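Local coordinates for protein signal recognition particle receptor FtsY (Sulfolobus acidocaldarius, PDB 5L3S) that serves as the receptor for the signal recognition particle, a protein of the SRP54-type GTPase family with a P-loop nucleotide-binding fold, at residues Glu92-Ser97 / Phe102-Phe107. Numbering follows the deposited sequence.
Sequences EKIRSS and FVIIFF
Ile94 rests on the ring of Phe102 in a buried, apolar helix-to-strand contact, made where the short helix 90-96 turns back into the central, mostly parallel sheet of the SRP54-type GTPase domain. Four residues separate the two segments, and their directions differ by 146°, so the chain nearly reverses as it enters strand 102-107. The CA atoms of Ile94 and Phe102 come within 6.4 Å of each other.

The main interaction is CH-pi: CG1 of Ile94 lies over one face of the Phe102 ring, 3.8 Å from its centroid and only 11° off the ring normal. CG2 of the same residue reaches back to CB of Phe102 at 4.0 Å, and the two side chains cross at about a right angle. With CG of Phe102 anti to the backbone N (chi1 -173°), this torsion sets the ring against CG1 of Ile94. Ser97 meets this ring at its edge, in plane, OG standing 3.6 Å from CD2 of Phe102; that hydroxyl also hydrogen-bonds to the backbone N of Lys99 in the connecting turn. Farther along the strand, CD1 of Ile94 approaches CD1 of Ile104 at 4.3 Å.

Beyond the helix, Phe102 and Ile104 touch Phe216 and Ile218, respectively, of the neighbouring strand 216-222. Ile94, Phe102 and Ile104 are all buried, which places the contact in the hydrophobic core; the side chain of Ile104 is about 14 Å from a bound phosphoaminophosphonic acid-guanylate ester, so the contact lies away from the nucleotide. No hydrogen bond crosses between the segments; between them the contact probably rests on dispersion and buried apolar surface, while the Ser97 hydroxyl at the ring edge has its polar partner in the turn.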
# COMPACT_ATOMS: atom_id res chain seq x y z
N GLU B 92 24.16 7.60 14.28
CA GLU B 92 25.61 7.51 14.43
C GLU B 92 26.29 7.97 13.14
O GLU B 92 27.31 8.66 13.19
CB GLU B 92 26.05 6.09 14.82
CG GLU B 92 27.57 5.90 14.84
CD GLU B 92 27.97 4.45 15.04
OE1 GLU B 92 27.13 3.65 15.53
OE2 GLU B 92 29.13 4.10 14.71
N LYS B 93 25.70 7.61 12.00
CA LYS B 93 26.17 8.06 10.68
C LYS B 93 26.21 9.59 10.60
O LYS B 93 27.21 10.17 10.19
CB LYS B 93 25.24 7.58 9.57
CG LYS B 93 25.53 6.21 8.97
CD LYS B 93 24.59 5.95 7.79
CE LYS B 93 24.60 4.50 7.31
NZ LYS B 93 25.82 4.19 6.51
N ILE B 94 25.11 10.22 10.98
CA ILE B 94 25.02 11.68 10.96
C ILE B 94 26.03 12.31 11.93
O ILE B 94 26.81 13.18 11.54
CB ILE B 94 23.61 12.18 11.30
CG1 ILE B 94 22.60 11.64 10.28
CG2 ILE B 94 23.58 13.71 11.33
CD1 ILE B 94 21.16 11.94 10.62
N ARG B 95 26.03 11.85 13.18
CA ARG B 95 26.99 12.37 14.17
C ARG B 95 28.45 12.19 13.75
O ARG B 95 29.31 13.02 14.07
CB ARG B 95 26.77 11.72 15.54
CG ARG B 95 25.55 12.23 16.31
CD ARG B 95 25.16 11.22 17.39
NE ARG B 95 24.10 11.69 18.28
CZ ARG B 95 23.58 10.96 19.26
NH1 ARG B 95 24.02 9.72 19.48
NH2 ARG B 95 22.62 11.45 20.03
N SER B 96 28.75 11.10 13.05
CA SER B 96 30.14 10.84 12.66
C SER B 96 30.50 11.62 11.40
O SER B 96 31.68 11.75 11.07
CB SER B 96 30.37 9.34 12.44
OG SER B 96 30.27 8.65 13.67
N SER B 97 29.48 12.12 10.72
CA SER B 97 29.66 12.88 9.49
C SER B 97 30.14 14.31 9.77
O SER B 97 29.67 14.96 10.71
CB SER B 97 28.35 12.91 8.71
OG SER B 97 28.47 13.65 7.51
N PHE B 102 23.83 17.37 6.93
CA PHE B 102 23.71 16.02 6.39
C PHE B 102 22.37 15.99 5.67
O PHE B 102 21.34 16.27 6.27
CB PHE B 102 23.74 15.00 7.54
CG PHE B 102 23.80 13.56 7.10
CD1 PHE B 102 22.65 12.89 6.70
CD2 PHE B 102 25.00 12.87 7.13
CE1 PHE B 102 22.70 11.56 6.31
CE2 PHE B 102 25.07 11.55 6.75
CZ PHE B 102 23.92 10.89 6.33
N VAL B 103 22.38 15.67 4.38
CA VAL B 103 21.19 15.79 3.54
C VAL B 103 20.56 14.44 3.25
O VAL B 103 21.21 13.54 2.72
CB VAL B 103 21.51 16.49 2.21
CG1 VAL B 103 20.28 16.53 1.32
CG2 VAL B 103 22.04 17.91 2.47
N ILE B 104 19.29 14.30 3.60
CA ILE B 104 18.54 13.07 3.39
C ILE B 104 17.36 13.35 2.48
O ILE B 104 16.65 14.34 2.68
CB ILE B 104 18.00 12.53 4.72
CG1 ILE B 104 19.13 12.46 5.76
CG2 ILE B 104 17.31 11.17 4.52
CD1 ILE B 104 18.69 11.92 7.10
N ILE B 105 17.13 12.47 1.50
CA ILE B 105 15.96 12.61 0.64
C ILE B 105 15.09 11.37 0.80
O ILE B 105 15.61 10.27 1.08
CB ILE B 105 16.36 12.85 -0.85
CG1 ILE B 105 15.14 13.25 -1.71
CG2 ILE B 105 17.10 11.65 -1.41
CD1 ILE B 105 15.53 13.85 -3.07
N PHE B 106 13.79 11.57 0.65
CA PHE B 106 12.79 10.51 0.81
C PHE B 106 11.99 10.44 -0.48
O PHE B 106 11.55 11.48 -0.99
CB PHE B 106 11.84 10.85 1.98
CG PHE B 106 12.53 10.96 3.31
CD1 PHE B 106 13.30 12.08 3.62
CD2 PHE B 106 12.39 9.97 4.26
CE1 PHE B 106 13.93 12.18 4.85
CE2 PHE B 106 13.03 10.06 5.50
CZ PHE B 106 13.80 11.17 5.79
N PHE B 107 11.83 9.25 -1.05
CA PHE B 107 10.97 9.11 -2.23
C PHE B 107 10.23 7.77 -2.24
O PHE B 107 10.49 6.89 -1.41
CB PHE B 107 11.77 9.32 -3.54
CG PHE B 107 13.02 8.46 -3.67
CD1 PHE B 107 12.95 7.15 -4.13
CD2 PHE B 107 14.28 9.00 -3.39
CE1 PHE B 107 14.10 6.37 -4.26
CE2 PHE B 107 15.43 8.23 -3.52
CZ PHE B 107 15.34 6.91 -3.95